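ThiJ/PfpI family protein (Francisella tularensis subsp. novicida, PDB 4P5P) probably acts as a glyoxalase III-type lyase of the DJ-1/PfpI family and may serve as a cysteine protease and virulence factor. Local coordinates at residues A136-V141 / I203-N208; M6-H11 / T21-S26; T29-S34 / Q210-F215. All coordinates share one frame; numbering follows the deposited sequence.

Interaction 1 (A136-V141 / I203-N208); sequences AALINV and IITAQN
Leu-138 packs on one face of strand 203-206, where a single methyl, CD1, meets both Ile-203 and Thr-205. The strand belongs to the parallel part of the central sheet of a flavodoxin-like fold, next to strand 127-130, and the loop that follows strand 127-130 turns back to cover it. The close part of the contact is small and wholly buried. Leu-138 CD1 lies 3.9 Å from CG2 of Ile-203 and 4.0 Å from CG2 of Thr-205, two residues on along the strand and on the same side of it. The leucine side chain is extended, with CD1 anti to CA (chi2 -177°), which sends this branch out to the strand and keeps CD2 farther back. It passes alongside Ile-203 in the opposing sense but meets Thr-205 at a slant. Only methyls of the two strand residues are used: CG2 of Ile-203 is anti to its own backbone N, while Thr-205 presents CG2 and reserves OG1 for a hydrogen bond with the backbone N of Thr-156. The buried hydroxyl is thereby satisfied away from the leucine. Between them, Ile-204 faces the other side of the sheet, against Phe-215 and Ala-218 of helix 212-222. Beyond Leu-138 the loop leaves the strand. The chain bends through a type I turn from Leu-138 to Val-141, closed by a weak bond from Val-141 N to Leu-138 O, and carries Asn-140 to a partly exposed position, where its ND2 is hydrogen-bonded to Pro-109 O. On the tight side the three methyls form a nearly equilateral triangle, completed by the 4.3 Å separation between Ile-203 CG2 and Thr-205 CG2.

Interaction 2 (M6-H11 / T21-S26); sequences MVTTSH and TGLWLS
The peptide joining Gly-22 to Leu-23 has a methyl over one face: Thr-9 CG2 stands almost directly above it, 3.4 Å from both Gly-22 C and Leu-23 N. A second flat group, the imidazole of His-11, stacks on the ring of Trp-106, while the residue meets the other segment through its carbonyl: His-11 O receives a CA-H...O contact from Gly-22 CA at 3.3 Å. The indole of Trp-24 turns away, with Ser-26 OG in plane at its edge. Thr-9 can offer its methyl because OG1 is anti to its backbone N (chi1 -172°), where it accepts from His-11 N at 3.0 Å, an ST turn, and also bonds Asp-107 OD1. Next to it, Thr-8 OG1 donates to Thr-9 O from above the carbonyl plane, and Thr-8 CG2 sits 4.2 Å from both CD1 and CD2 of Leu-23, facing the fork of the leucine. Leu-23 also touches Leu-28 and Ala-99. The segments thus pack the end of strand 2-8 against the chain leading into helix 26-35, within the first beta-alpha-beta unit of a flavodoxin-like fold.

Interaction 3 (T29-S34 / Q210-F215); sequences THPYYS and QSATDF
His-30 and Pro-31 present consecutive side chains to Ala-212, the histidine by its CB and the proline by its ring. The CB atoms of His-30 and Ala-212 lean toward the opposite helix, each at a slant, and stand 4.2 Å apart. The imidazole itself turns away from the alanine, since CG is anti to the carbonyl carbon (chi1 -70°), and reaches instead for polar partners. A water in the ring plane, at its edge, is hydrogen-bonded to His-30 ND1 at 2.8 Å and to Thr-213 OG1 at 2.9 Å, bridging the two helices beside the apolar contact. At the other nitrogen, NE2 bonds Asp-63 OD2, so the ring is held from two directions and its rotation is probably fixed. Pro-31 turns its CD toward the alanine, 4.5 Å from Ala-212 CB, and its CG toward the carbonyl oxygen of the same residue. The two helices, 26-35 and 212-222, pack side by side in the helical layer on one face of the central sheet, in the manner of a flavodoxin-like three-layer sandwich. Helix 26-35 is kinked at Pro-31, whose N makes no bond to the preceding turn, and this is the point where the backbones come nearest. Phe-215 lies deeper. Its ring, carried anti to the backbone N (chi1 175°), meets the proline with an edge and not a face: Pro-31 CG lies near the ring plane, 4.3 Å from Phe-215 CD2. The same ring extends to Ala-206 of the sheet, and the next residue of its helix, Ala-216, touches Pro-31 and Ser-34.

The three contacts lie about 14 to 15 Å apart, centre to centre, around one central sheet. Interaction 2 comes first along the chain and is local; interaction 3 opens just after it and closes near the C-terminus, enclosing both segments of interaction 1. Strands 2-8 and 203-206, used by interactions 2 and 1, are separated in the sheet by strands 95-98 and 127-130, and these two contacts do not touch. Interaction 3 adjoins both: Ser-211 CB is 3.8 Å from Ala-206 CB, and Pro-31 CB is 4.1 Å from Met-6 CE. The pair of helices thus joins N- and C-terminal parts of the fold over the sheet.

Interaction 1 (A136-V141 / I203-N208)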
# COMPACT_ATOMS: atom_id res chain seq x y z
N ALA A 136 1.29 -0.89 6.81
CA ALA A 136 0.53 -1.58 7.87
C ALA A 136 0.12 -3.00 7.43
O ALA A 136 -0.12 -3.88 8.27
CB ALA A 136 -0.71 -0.78 8.25
N ALA A 137 0.01 -3.21 6.12
CA ALA A 137 -0.30 -4.54 5.59
C ALA A 137 0.72 -5.60 5.98
O ALA A 137 0.40 -6.78 6.02
CB ALA A 137 -0.40 -4.51 4.08
N LEU A 138 1.96 -5.19 6.23
CA LEU A 138 3.06 -6.15 6.40
C LEU A 138 3.42 -6.47 7.84
O LEU A 138 4.15 -7.42 8.11
CB LEU A 138 4.31 -5.64 5.69
CG LEU A 138 4.15 -5.23 4.23
CD1 LEU A 138 5.50 -4.82 3.66
CD2 LEU A 138 3.53 -6.35 3.39
N ILE A 139 2.91 -5.67 8.77
CA ILE A 139 3.30 -5.80 10.18
C ILE A 139 3.13 -7.22 10.74
O ILE A 139 4.03 -7.73 11.41
CB ILE A 139 2.50 -4.84 11.05
CG1 ILE A 139 2.75 -3.38 10.66
CG2 ILE A 139 2.85 -5.00 12.52
CD1 ILE A 139 1.69 -2.45 11.19
N ASN A 140 1.98 -7.84 10.48
CA ASN A 140 1.59 -9.10 11.13
C ASN A 140 1.61 -10.31 10.21
O ASN A 140 1.06 -11.37 10.55
CB ASN A 140 0.17 -8.97 11.71
CG ASN A 140 0.06 -7.90 12.76
OD1 ASN A 140 0.87 -7.82 13.69
ND2 ASN A 140 -0.95 -7.06 12.63
N VAL A 141 2.27 -10.20 9.05
CA VAL A 141 2.39 -11.34 8.16
C VAL A 141 3.40 -12.33 8.74
O VAL A 141 4.57 -12.00 8.86
CB VAL A 141 2.83 -10.92 6.74
CG1 VAL A 141 2.95 -12.14 5.84
CG2 VAL A 141 1.84 -9.92 6.16
N ILE A 203 10.92 -7.20 -0.75
CA ILE A 203 9.94 -6.43 -0.00
C ILE A 203 10.33 -4.97 -0.14
O ILE A 203 11.38 -4.55 0.36
CB ILE A 203 9.89 -6.83 1.48
CG1 ILE A 203 9.47 -8.30 1.61
CG2 ILE A 203 8.92 -5.92 2.24
CD1 ILE A 203 9.63 -8.88 3.01
N ILE A 204 9.50 -4.20 -0.83
CA ILE A 204 9.79 -2.83 -1.18
C ILE A 204 8.83 -1.93 -0.43
O ILE A 204 7.62 -2.04 -0.60
CB ILE A 204 9.67 -2.61 -2.70
CG1 ILE A 204 10.66 -3.52 -3.42
CG2 ILE A 204 9.93 -1.14 -3.04
CD1 ILE A 204 10.45 -3.60 -4.92
N THR A 205 9.36 -1.06 0.40
CA THR A 205 8.53 -0.14 1.16
C THR A 205 8.93 1.31 0.87
O THR A 205 10.06 1.60 0.48
CB THR A 205 8.61 -0.42 2.69
OG1 THR A 205 9.97 -0.45 3.12
CG2 THR A 205 7.97 -1.77 3.04
N ALA A 206 7.98 2.21 1.03
CA ALA A 206 8.16 3.62 0.69
C ALA A 206 7.49 4.46 1.76
O ALA A 206 6.51 4.05 2.37
CB ALA A 206 7.60 3.92 -0.69
N GLN A 207 8.03 5.65 2.00
CA GLN A 207 7.70 6.39 3.20
C GLN A 207 6.41 7.22 3.14
O GLN A 207 5.67 7.28 4.11
CB GLN A 207 8.87 7.30 3.55
CG GLN A 207 8.72 8.05 4.85
CD GLN A 207 9.98 8.81 5.20
OE1 GLN A 207 11.08 8.38 4.86
NE2 GLN A 207 9.83 9.94 5.87
N ASN A 208 6.14 7.85 2.00
CA ASN A 208 5.17 8.94 1.93
C ASN A 208 4.69 9.14 0.49
O ASN A 208 5.19 8.49 -0.42
CB ASN A 208 5.81 10.21 2.51
CG ASN A 208 7.14 10.52 1.90
OD1 ASN A 208 7.35 10.28 0.71
ND2 ASN A 208 8.09 11.02 2.71

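Interaction 2 (M6-H11 / T21-S26)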
# COMPACT_ATOMS: atom_id res chain seq x y z
N MET A 6 -2.72 -4.56 -7.18
CA MET A 6 -2.68 -3.39 -6.32
C MET A 6 -3.90 -3.45 -5.40
O MET A 6 -5.01 -3.74 -5.86
CB MET A 6 -2.66 -2.09 -7.14
CG MET A 6 -1.40 -1.92 -7.97
SD MET A 6 -1.23 -0.27 -8.67
CE MET A 6 -0.87 0.69 -7.21
N VAL A 7 -3.66 -3.18 -4.12
CA VAL A 7 -4.65 -3.32 -3.06
C VAL A 7 -4.87 -2.00 -2.31
O VAL A 7 -3.92 -1.37 -1.85
CB VAL A 7 -4.20 -4.39 -2.04
CG1 VAL A 7 -5.24 -4.59 -0.95
CG2 VAL A 7 -3.93 -5.71 -2.72
N THR A 8 -6.14 -1.62 -2.16
CA THR A 8 -6.50 -0.42 -1.42
C THR A 8 -7.31 -0.74 -0.18
O THR A 8 -7.94 -1.80 -0.09
CB THR A 8 -7.35 0.56 -2.23
OG1 THR A 8 -8.70 0.08 -2.28
CG2 THR A 8 -6.80 0.74 -3.64
N THR A 9 -7.29 0.21 0.75
CA THR A 9 -8.20 0.21 1.87
C THR A 9 -9.66 0.33 1.43
O THR A 9 -9.94 0.82 0.33
CB THR A 9 -7.85 1.37 2.84
OG1 THR A 9 -8.63 1.27 4.03
CG2 THR A 9 -8.12 2.71 2.18
N SER A 10 -10.57 -0.09 2.32
CA SER A 10 -12.01 0.12 2.18
C SER A 10 -12.56 0.97 3.34
O SER A 10 -13.77 1.23 3.42
CB SER A 10 -12.74 -1.23 2.13
OG SER A 10 -12.48 -1.88 0.90
N HIS A 11 -11.67 1.36 4.25
CA HIS A 11 -12.07 2.05 5.48
C HIS A 11 -12.14 3.56 5.31
O HIS A 11 -11.15 4.20 4.96
CB HIS A 11 -11.10 1.73 6.60
CG HIS A 11 -11.60 2.12 7.95
ND1 HIS A 11 -12.40 1.31 8.72
CD2 HIS A 11 -11.44 3.26 8.66
CE1 HIS A 11 -12.70 1.92 9.84
NE2 HIS A 11 -12.14 3.12 9.83
N THR A 21 -11.79 9.46 5.58
CA THR A 21 -10.48 9.12 5.08
C THR A 21 -10.62 7.99 4.07
O THR A 21 -11.72 7.74 3.54
CB THR A 21 -9.51 8.73 6.22
OG1 THR A 21 -8.19 8.55 5.70
CG2 THR A 21 -9.94 7.44 6.91
N GLY A 22 -9.51 7.33 3.77
CA GLY A 22 -9.52 6.22 2.85
C GLY A 22 -8.18 6.11 2.17
O GLY A 22 -7.15 6.25 2.81
N LEU A 23 -8.22 5.87 0.87
CA LEU A 23 -7.04 5.79 0.02
C LEU A 23 -6.43 7.16 -0.24
O LEU A 23 -7.14 8.13 -0.47
CB LEU A 23 -7.43 5.15 -1.31
CG LEU A 23 -6.45 5.24 -2.48
CD1 LEU A 23 -5.25 4.34 -2.27
CD2 LEU A 23 -7.17 4.88 -3.77
N TRP A 24 -5.09 7.21 -0.22
CA TRP A 24 -4.38 8.39 -0.72
C TRP A 24 -4.24 8.21 -2.23
O TRP A 24 -3.43 7.41 -2.69
CB TRP A 24 -3.01 8.57 -0.06
CG TRP A 24 -2.48 9.95 -0.32
CD1 TRP A 24 -1.76 10.37 -1.40
CD2 TRP A 24 -2.69 11.11 0.49
NE1 TRP A 24 -1.50 11.72 -1.31
CE2 TRP A 24 -2.06 12.19 -0.15
CE3 TRP A 24 -3.35 11.33 1.70
CZ2 TRP A 24 -2.07 13.48 0.39
CZ3 TRP A 24 -3.36 12.60 2.23
CH2 TRP A 24 -2.73 13.65 1.58
N LEU A 25 -5.06 8.92 -3.00
CA LEU A 25 -5.28 8.54 -4.40
C LEU A 25 -4.02 8.39 -5.24
O LEU A 25 -3.89 7.43 -5.99
CB LEU A 25 -6.21 9.53 -5.07
CG LEU A 25 -6.66 9.16 -6.49
CD1 LEU A 25 -7.30 7.77 -6.53
CD2 LEU A 25 -7.60 10.20 -7.04
N SER A 26 -3.06 9.31 -5.11
CA SER A 26 -1.88 9.24 -5.97
C SER A 26 -0.99 8.02 -5.67
O SER A 26 -0.16 7.68 -6.49
CB SER A 26 -1.05 10.52 -5.86
OG SER A 26 -0.57 10.72 -4.54

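Interaction 3 (T29-S34 / Q210-F215)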
# COMPACT_ATOMS: atom_id res chain seq x y z
N THR A 29 -2.65 5.86 -8.21
CA THR A 29 -2.60 6.26 -9.61
C THR A 29 -1.18 6.48 -10.12
O THR A 29 -0.89 6.16 -11.26
CB THR A 29 -3.44 7.52 -9.87
OG1 THR A 29 -2.80 8.66 -9.29
CG2 THR A 29 -4.81 7.38 -9.27
N HIS A 30 -0.27 7.00 -9.30
CA HIS A 30 1.06 7.27 -9.82
C HIS A 30 1.82 5.96 -10.06
O HIS A 30 2.39 5.78 -11.13
CB HIS A 30 1.84 8.23 -8.90
CG HIS A 30 1.30 9.63 -8.94
ND1 HIS A 30 2.06 10.73 -8.59
CD2 HIS A 30 0.09 10.12 -9.30
CE1 HIS A 30 1.33 11.83 -8.72
NE2 HIS A 30 0.13 11.48 -9.15
N PRO A 31 1.78 5.01 -9.11
CA PRO A 31 2.42 3.73 -9.45
C PRO A 31 1.70 2.97 -10.58
O PRO A 31 2.35 2.30 -11.38
CB PRO A 31 2.38 2.95 -8.13
CG PRO A 31 2.26 4.00 -7.08
CD PRO A 31 1.39 5.06 -7.69
N TYR A 32 0.38 3.10 -10.67
CA TYR A 32 -0.37 2.49 -11.76
C TYR A 32 0.17 2.93 -13.11
O TYR A 32 0.52 2.10 -13.95
CB TYR A 32 -1.86 2.84 -11.66
CG TYR A 32 -2.73 2.13 -12.67
CD1 TYR A 32 -3.24 0.87 -12.40
CD2 TYR A 32 -3.05 2.71 -13.90
CE1 TYR A 32 -4.04 0.22 -13.32
CE2 TYR A 32 -3.84 2.06 -14.82
CZ TYR A 32 -4.33 0.80 -14.52
OH TYR A 32 -5.12 0.12 -15.41
N TYR A 33 0.24 4.23 -13.34
CA TYR A 33 0.67 4.70 -14.66
C TYR A 33 2.18 4.56 -14.86
O TYR A 33 2.64 4.52 -16.00
CB TYR A 33 0.22 6.14 -14.88
CG TYR A 33 -1.26 6.26 -15.16
CD1 TYR A 33 -1.83 5.68 -16.28
CD2 TYR A 33 -2.10 6.94 -14.29
CE1 TYR A 33 -3.18 5.79 -16.54
CE2 TYR A 33 -3.45 7.07 -14.55
CZ TYR A 33 -3.99 6.48 -15.67
OH TYR A 33 -5.33 6.59 -15.93
N SER A 34 2.96 4.49 -13.78
CA SER A 34 4.41 4.32 -13.91
C SER A 34 4.77 2.90 -14.31
O SER A 34 5.76 2.68 -15.03
CB SER A 34 5.10 4.66 -12.59
OG SER A 34 6.49 4.37 -12.68
N GLN A 210 5.28 11.41 -1.46
CA GLN A 210 6.37 11.97 -2.24
C GLN A 210 7.34 10.89 -2.71
O GLN A 210 8.25 11.18 -3.49
CB GLN A 210 7.12 13.02 -1.43
CG GLN A 210 6.27 14.22 -1.05
CD GLN A 210 5.33 13.98 0.12
OE1 GLN A 210 5.45 12.99 0.84
NE2 GLN A 210 4.36 14.89 0.30
N SER A 211 7.15 9.66 -2.24
CA SER A 211 8.00 8.53 -2.60
C SER A 211 7.43 7.68 -3.72
O SER A 211 8.06 6.70 -4.13
CB SER A 211 8.23 7.61 -1.40
OG SER A 211 8.73 8.31 -0.28
N ALA A 212 6.24 8.04 -4.20
CA ALA A 212 5.50 7.16 -5.10
C ALA A 212 6.24 6.83 -6.40
O ALA A 212 6.19 5.70 -6.88
CB ALA A 212 4.14 7.78 -5.42
N THR A 213 6.90 7.83 -6.98
CA THR A 213 7.62 7.65 -8.24
C THR A 213 8.74 6.63 -8.10
O THR A 213 8.81 5.67 -8.87
CB THR A 213 8.21 8.99 -8.74
OG1 THR A 213 7.15 9.86 -9.15
CG2 THR A 213 9.16 8.79 -9.91
N ASP A 214 9.61 6.84 -7.13
CA ASP A 214 10.74 5.95 -6.95
C ASP A 214 10.29 4.58 -6.46
O ASP A 214 10.94 3.57 -6.72
CB ASP A 214 11.74 6.56 -5.96
CG ASP A 214 12.72 7.51 -6.63
OD1 ASP A 214 12.53 7.86 -7.82
OD2 ASP A 214 13.69 7.92 -5.96
N PHE A 215 9.17 4.55 -5.75
CA PHE A 215 8.55 3.32 -5.30
C PHE A 215 8.21 2.47 -6.52
O PHE A 215 8.58 1.30 -6.60
CB PHE A 215 7.30 3.66 -4.47
CG PHE A 215 6.47 2.48 -4.02
CD1 PHE A 215 6.99 1.49 -3.20
CD2 PHE A 215 5.11 2.42 -4.34
CE1 PHE A 215 6.19 0.45 -2.76
CE2 PHE A 215 4.32 1.39 -3.91
CZ PHE A 215 4.85 0.41 -3.12
O HOH W 1 4.71 10.53 -7.64